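Local coordinates for protein importin-95 (Chaetomium thermophilum, PDB 4XRI) that acts as an importin-beta nuclear transport receptor that imports various protein cargoes and probably binds a small GTPase, at residues 301-306 and 362-367; 327-332 and 370-375; 407-412 and 449-454. The protein carries 2 engineered substitutions. All coordinates share one frame; numbering follows the deposited sequence.

Contact 1: 301-306 and 362-367; sequences EEIAIE and LQLYAQ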
# COMPACT_ATOMS: atom_id res chain seq x y z
N GLU A 301 8.37 -5.37 14.48
CA GLU A 301 7.57 -5.33 15.70
C GLU A 301 8.04 -4.23 16.64
O GLU A 301 7.24 -3.44 17.15
CB GLU A 301 7.61 -6.68 16.43
CG GLU A 301 6.67 -7.72 15.85
CD GLU A 301 5.21 -7.35 16.03
OE1 GLU A 301 4.81 -7.04 17.17
OE2 GLU A 301 4.48 -7.35 15.02
N GLU A 302 9.35 -4.19 16.87
CA GLU A 302 9.91 -3.25 17.83
C GLU A 302 9.87 -1.81 17.31
O GLU A 302 9.75 -0.87 18.09
CB GLU A 302 11.34 -3.66 18.19
CG GLU A 302 11.39 -5.00 18.90
CD GLU A 302 12.68 -5.23 19.68
OE1 GLU A 302 13.75 -4.82 19.20
OE2 GLU A 302 12.61 -5.81 20.79
N ILE A 303 9.96 -1.64 16.00
CA ILE A 303 9.79 -0.31 15.40
C ILE A 303 8.37 0.20 15.66
O ILE A 303 8.17 1.35 16.04
CB ILE A 303 10.06 -0.32 13.88
CG1 ILE A 303 11.56 -0.44 13.61
CG2 ILE A 303 9.54 0.96 13.24
CD1 ILE A 303 11.88 -0.81 12.18
N ALA A 304 7.39 -0.68 15.46
CA ALA A 304 5.99 -0.35 15.71
C ALA A 304 5.75 -0.02 17.17
O ALA A 304 5.10 0.98 17.50
CB ALA A 304 5.09 -1.49 15.27
N ILE A 305 6.30 -0.84 18.06
CA ILE A 305 6.14 -0.66 19.50
C ILE A 305 6.76 0.65 19.96
O ILE A 305 6.15 1.39 20.74
CB ILE A 305 6.77 -1.83 20.27
CG1 ILE A 305 5.99 -3.11 20.01
CG2 ILE A 305 6.80 -1.53 21.76
CD1 ILE A 305 6.65 -4.35 20.54
N GLU A 306 7.97 0.94 19.48
CA GLU A 306 8.65 2.19 19.79
C GLU A 306 7.81 3.39 19.37
O GLU A 306 7.68 4.36 20.12
CB GLU A 306 10.01 2.24 19.12
CG GLU A 306 11.06 1.36 19.75
CD GLU A 306 12.16 0.99 18.79
OE1 GLU A 306 12.18 1.53 17.66
OE2 GLU A 306 13.00 0.13 19.15
N LEU A 362 18.99 -4.88 7.66
CA LEU A 362 19.92 -3.88 8.17
C LEU A 362 19.26 -2.51 8.28
O LEU A 362 19.44 -1.80 9.26
CB LEU A 362 21.16 -3.80 7.28
CG LEU A 362 22.30 -2.93 7.80
CD1 LEU A 362 22.71 -3.37 9.20
CD2 LEU A 362 23.49 -3.00 6.85
N GLN A 363 18.49 -2.16 7.25
CA GLN A 363 17.70 -0.93 7.26
C GLN A 363 16.77 -0.88 8.46
O GLN A 363 16.77 0.09 9.22
CB GLN A 363 16.89 -0.79 5.97
CG GLN A 363 17.63 -0.11 4.83
CD GLN A 363 16.68 0.36 3.74
OE1 GLN A 363 15.49 0.05 3.76
NE2 GLN A 363 17.20 1.13 2.79
N LEU A 364 15.97 -1.93 8.61
CA LEU A 364 15.04 -2.06 9.73
C LEU A 364 15.76 -2.05 11.07
O LEU A 364 15.26 -1.50 12.05
CB LEU A 364 14.22 -3.34 9.59
CG LEU A 364 13.24 -3.43 8.42
CD1 LEU A 364 12.68 -4.84 8.31
CD2 LEU A 364 12.11 -2.42 8.59
N TYR A 365 16.94 -2.66 11.10
CA TYR A 365 17.74 -2.72 12.32
C TYR A 365 18.18 -1.33 12.76
O TYR A 365 18.18 -1.01 13.95
CB TYR A 365 18.96 -3.62 12.12
CG TYR A 365 19.26 -4.51 13.30
CD1 TYR A 365 19.80 -3.98 14.47
CD2 TYR A 365 19.00 -5.87 13.26
CE1 TYR A 365 20.08 -4.79 15.56
CE2 TYR A 365 19.27 -6.69 14.34
CZ TYR A 365 19.81 -6.14 15.49
OH TYR A 365 20.08 -6.95 16.57
N ALA A 366 18.55 -0.50 11.78
CA ALA A 366 18.99 0.86 12.05
C ALA A 366 17.85 1.70 12.63
O ALA A 366 18.06 2.53 13.51
CB ALA A 366 19.53 1.50 10.78
N GLN A 367 16.65 1.47 12.12
CA GLN A 367 15.45 2.14 12.62
C GLN A 367 15.12 1.65 14.02
O GLN A 367 14.67 2.43 14.87
CB GLN A 367 14.26 1.90 11.68
CG GLN A 367 14.40 2.52 10.30
CD GLN A 367 13.24 2.17 9.38
OE1 GLN A 367 12.08 2.30 9.75
NE2 GLN A 367 13.56 1.72 8.18
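Ile303 reaches Gln367 and Leu364 because its CG1 sits opposite the carbonyl carbon, beside the backbone N (chi1 -73°), and the extended chi2 of 165° then carries CD1 straight out from helix 285-310. Gln367 takes the same first torsion as Ile303, which lays its own chain at a slant past the isoleucine. CD1 does nearly all the touching. It comes to 3.6 Å from Gln367 CB, and on its other contacts to 3.9 Å from Leu364 CD2 and 3.5 Å from the backbone oxygen Leu364 O. The methyl group therefore rests on a patch made by residues 364 and 367, one turn apart on helix 354-369. Farther along the glutamine, Gln367 OE1 is 4.0 Å from Ile303 CD1, a carbon that offers it no hydrogen bond. One turn on from Ile303, Glu306 adds a lighter touch: its OE1 stands 3.8 Å from Gln367 O, an approach of two acceptors and not a bond.

The short helical segments run in roughly the same direction, 29° apart, with axes 9.8 Å from each other at closest approach. Between the two helices in sequence comes helix 324-340, and both segments hold it: Glu302 hydrogen-bonds Phe324 N and Ala325 N at its start, while Tyr365 OH donates to Ala325 O. Several polar links of the two segments thus run to helix 324-340, whereas their direct contact is apolar, carried mainly by Ile303 CD1, with no hydrogen bond or salt bridge across it.

Contact 2: 327-332 and 370-375; sequences VATNEV and GSTIIP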
# COMPACT_ATOMS: atom_id res chain seq x y z
N VAL A 327 19.84 -5.50 22.13
CA VAL A 327 20.66 -6.49 22.81
C VAL A 327 21.43 -7.37 21.82
O VAL A 327 22.59 -7.70 22.05
CB VAL A 327 19.80 -7.39 23.73
CG1 VAL A 327 20.61 -8.56 24.28
CG2 VAL A 327 19.20 -6.56 24.86
N ALA A 328 20.78 -7.71 20.71
CA ALA A 328 21.34 -8.66 19.76
C ALA A 328 22.30 -8.03 18.75
O ALA A 328 22.90 -8.74 17.94
CB ALA A 328 20.22 -9.37 19.02
N THR A 329 22.43 -6.71 18.81
CA THR A 329 23.20 -5.94 17.82
C THR A 329 24.59 -6.52 17.53
O THR A 329 24.94 -6.75 16.38
CB THR A 329 23.38 -4.48 18.28
OG1 THR A 329 22.10 -3.85 18.40
CG2 THR A 329 24.23 -3.71 17.28
N ASN A 330 25.37 -6.75 18.58
CA ASN A 330 26.75 -7.18 18.43
C ASN A 330 26.92 -8.56 17.80
O ASN A 330 28.00 -8.91 17.33
CB ASN A 330 27.46 -7.16 19.78
CG ASN A 330 27.70 -5.75 20.28
OD1 ASN A 330 27.71 -4.80 19.51
ND2 ASN A 330 27.91 -5.62 21.59
N GLU A 331 25.85 -9.35 17.78
CA GLU A 331 25.91 -10.69 17.21
C GLU A 331 25.30 -10.75 15.82
O GLU A 331 25.85 -11.38 14.91
CB GLU A 331 25.21 -11.69 18.13
CG GLU A 331 25.70 -11.68 19.57
CD GLU A 331 27.11 -12.25 19.73
OE1 GLU A 331 27.64 -12.82 18.76
OE2 GLU A 331 27.67 -12.11 20.84
N VAL A 332 24.16 -10.08 15.65
CA VAL A 332 23.38 -10.19 14.42
C VAL A 332 23.85 -9.26 13.30
O VAL A 332 23.94 -9.67 12.14
CB VAL A 332 21.89 -9.92 14.70
CG1 VAL A 332 21.08 -9.91 13.41
CG2 VAL A 332 21.33 -10.95 15.68
N GLY A 370 18.73 2.47 16.38
CA GLY A 370 19.34 3.78 16.25
C GLY A 370 20.86 3.79 16.28
O GLY A 370 21.51 3.07 15.53
N SER A 371 21.41 4.62 17.16
CA SER A 371 22.86 4.86 17.21
C SER A 371 23.67 3.63 17.61
O SER A 371 24.87 3.56 17.34
CB SER A 371 23.16 6.00 18.19
OG SER A 371 22.55 7.21 17.76
N THR A 372 23.02 2.67 18.26
CA THR A 372 23.68 1.45 18.71
C THR A 372 24.29 0.67 17.54
O THR A 372 25.29 -0.03 17.70
CB THR A 372 22.70 0.54 19.48
OG1 THR A 372 22.11 1.27 20.56
CG2 THR A 372 23.40 -0.69 20.04
N ILE A 373 23.70 0.81 16.36
CA ILE A 373 24.12 0.06 15.19
C ILE A 373 25.38 0.64 14.53
O ILE A 373 26.03 -0.02 13.72
CB ILE A 373 23.00 0.00 14.13
CG1 ILE A 373 23.20 -1.20 13.20
CG2 ILE A 373 22.93 1.31 13.34
CD1 ILE A 373 22.08 -1.38 12.20
N ILE A 374 25.72 1.87 14.89
CA ILE A 374 26.77 2.61 14.18
C ILE A 374 28.19 2.03 14.34
O ILE A 374 28.90 1.89 13.34
CB ILE A 374 26.77 4.09 14.61
CG1 ILE A 374 25.53 4.79 14.05
CG2 ILE A 374 28.03 4.79 14.15
CD1 ILE A 374 25.30 6.17 14.62
N PRO A 375 28.63 1.71 15.57
CA PRO A 375 30.01 1.19 15.67
C PRO A 375 30.29 -0.11 14.88
O PRO A 375 31.35 -0.18 14.26
CB PRO A 375 30.19 0.96 17.17
CG PRO A 375 29.25 1.91 17.82
CD PRO A 375 28.05 1.94 16.91
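Thr372 and Ile373 belong to a short 3-10 turn, 371-373, that leads into helix 374-384, and Thr329 of helix 324-340 packs against it. The threonine pair meets through methyl and hydroxyl: Thr372 CG2 lies 3.8 Å from Thr329 OG1 and 4.2 Å from Thr329 CG2. That second methyl also rests 3.9 Å from the backbone oxygen Thr372 O and approaches Ile373 CA at 4.3 Å. Thr329 keeps OG1 beside its backbone N (chi1 -62°), where the hydroxyl is turned back into its own helix and hydrogen-bonds to Arg326 O and Ala325 O, which leaves CG2 to face the turn.

In this all-helical HEAT-repeat protein such turns join successive helices of the solenoid. Here Gly370, with phi +65°, breaks off helix 354-369, and the chain swings through the 3-10 turn before the next helix. Helix 324-340, facing it, is kinked here: Asn330 N and Glu331 N lack the regular i-to-i-4 bond, and Ala328 O takes both Glu331 N and Val332 N. Tyr365 of helix 354-369 touches Thr329 as well, and Ile373 packs on Leu362 of that same helix.

Contact 3: 407-412 and 449-454; sequences PEEKVL and CSEAID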
# COMPACT_ATOMS: atom_id res chain seq x y z
N PRO A 407 19.17 6.27 13.40
CA PRO A 407 19.91 6.87 14.51
C PRO A 407 19.79 8.39 14.57
O PRO A 407 19.31 9.01 13.62
CB PRO A 407 21.36 6.46 14.23
CG PRO A 407 21.40 6.12 12.78
CD PRO A 407 20.05 5.56 12.46
N GLU A 408 20.23 8.97 15.68
CA GLU A 408 20.18 10.42 15.87
C GLU A 408 20.97 11.14 14.79
O GLU A 408 22.13 10.80 14.54
CB GLU A 408 20.71 10.80 17.25
CG GLU A 408 19.90 10.26 18.40
CD GLU A 408 20.51 10.59 19.74
OE1 GLU A 408 21.68 11.03 19.76
OE2 GLU A 408 19.83 10.40 20.77
N GLU A 409 20.34 12.12 14.15
CA GLU A 409 20.99 12.92 13.13
C GLU A 409 22.29 13.49 13.65
O GLU A 409 23.33 13.38 13.00
CB GLU A 409 20.07 14.05 12.65
CG GLU A 409 20.78 15.09 11.81
CD GLU A 409 19.90 15.68 10.73
OE1 GLU A 409 18.67 15.81 10.95
OE2 GLU A 409 20.43 16.00 9.64
N LYS A 410 22.24 14.05 14.86
CA LYS A 410 23.40 14.63 15.52
C LYS A 410 24.59 13.68 15.57
O LYS A 410 25.74 14.09 15.39
CB LYS A 410 23.04 15.06 16.94
CG LYS A 410 22.07 16.23 17.02
CD LYS A 410 21.77 16.61 18.46
CE LYS A 410 20.84 17.82 18.53
NZ LYS A 410 20.51 18.19 19.93
N VAL A 411 24.32 12.40 15.79
CA VAL A 411 25.38 11.40 15.85
C VAL A 411 25.94 11.11 14.45
O VAL A 411 27.14 10.90 14.29
CB VAL A 411 24.88 10.08 16.48
CG1 VAL A 411 26.02 9.08 16.57
CG2 VAL A 411 24.30 10.34 17.86
N LEU A 412 25.07 11.13 13.45
CA LEU A 412 25.47 10.79 12.09
C LEU A 412 26.21 11.92 11.38
O LEU A 412 27.06 11.67 10.52
CB LEU A 412 24.25 10.40 11.26
CG LEU A 412 23.66 9.02 11.52
CD1 LEU A 412 22.39 8.84 10.71
CD2 LEU A 412 24.66 7.93 11.20
N CYS A 449 20.18 13.03 6.06
CA CYS A 449 21.11 13.96 6.70
C CYS A 449 21.64 15.04 5.76
O CYS A 449 22.85 15.27 5.71
CB CYS A 449 22.29 13.18 7.29
SG CYS A 449 21.83 11.83 8.41
N SER A 450 20.75 15.70 5.03
CA SER A 450 21.15 16.79 4.14
C SER A 450 21.83 17.91 4.92
O SER A 450 22.70 18.60 4.40
CB SER A 450 19.94 17.34 3.39
OG SER A 450 18.85 17.56 4.26
N GLU A 451 21.42 18.07 6.18
CA GLU A 451 21.97 19.08 7.07
C GLU A 451 23.47 18.91 7.27
O GLU A 451 24.19 19.88 7.49
CB GLU A 451 21.25 19.03 8.42
CG GLU A 451 19.75 19.30 8.36
CD GLU A 451 18.93 18.08 7.94
OE1 GLU A 451 19.49 17.15 7.31
OE2 GLU A 451 17.72 18.04 8.26
N ALA A 452 23.94 17.66 7.20
CA ALA A 452 25.35 17.36 7.40
C ALA A 452 26.17 17.67 6.15
O ALA A 452 27.38 17.85 6.22
CB ALA A 452 25.53 15.91 7.80
N ILE A 453 25.49 17.73 5.01
CA ILE A 453 26.16 18.08 3.76
C ILE A 453 26.30 19.59 3.64
O ILE A 453 25.31 20.31 3.64
CB ILE A 453 25.38 17.57 2.52
CG1 ILE A 453 24.79 16.18 2.79
CG2 ILE A 453 26.27 17.57 1.29
CD1 ILE A 453 23.90 15.69 1.67
N ASP A 454 27.54 20.06 3.55
CA ASP A 454 27.76 21.48 3.32
C ASP A 454 27.83 21.76 1.83
O ASP A 454 28.63 21.16 1.11
CB ASP A 454 29.03 21.98 4.01
CG ASP A 454 29.10 23.49 4.09
OD1 ASP A 454 28.69 24.05 5.13
OD2 ASP A 454 29.55 24.12 3.11
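Glu409, Cys449 and Leu412 carry this contact, with Glu451 drawn in at its open side. Glu409 points CG opposite its backbone N (chi1 168°), which, together with a bend at chi2, carries the carboxylate over Cys449 and Glu451. There OE2 comes to 3.6 Å from Cys449 CA and 3.4 Å from Glu451 CB. The same oxygen stands only 2.8 Å from Glu451 OE1, an approach of two acceptor oxygens, of like charge if both are ionised; the two carboxylate planes are nearly perpendicular, 86° apart. Glu413 brings a third acidic group close to Glu409 OE2, so this cluster would probably raise the proton affinity of its members. Ser450 OG donates to Glu451 OE1 from above the carboxylate plane, at 3.1 Å, and the bond may offset part of the negative charge on that oxygen.

Beside the acids the packing turns apolar: Leu412 CD1 lies 3.8 Å from Cys449 SG, and Leu412 CB 4.0 Å from that sulfur. With alanine in place of Glu409, the carboxylate lying over Cys449 CA and Glu451 CB and CG is gone, and a gap is likely to open at the rim.

The turn 449-454 lies between helices 432-449 and 455-472 and packs along helix 409-425, where Ala452 touches Val416 and Ile453 touches Met420. Pro407, Val411 and Leu412 also pack on Ile374 of helix 374-384.

Following the chain from the N terminus, 301-306 comes first and 327-332 second; contact 1 closes at 362-367 and contact 2 at 370-375, so the two loops cross without nesting. Contact 1 spans helix 324-340, and contact 2 spans helix 354-369. Contact 3 opens later, at 407-412, and closes at 449-454 round most of helix 409-425 and helix 432-449, in series with both. Tyr365, from contact 1, places its OH beside Thr329 N of contact 2. Pro407 bridges to contact 2, its CB packing on Gly370 and Ser371, and its CD touches Ala366 O of contact 1. Contacts 1 and 2 each reach past an intervening helix, while contact 3 joins helix 409-425 to the turn following helix 432-449.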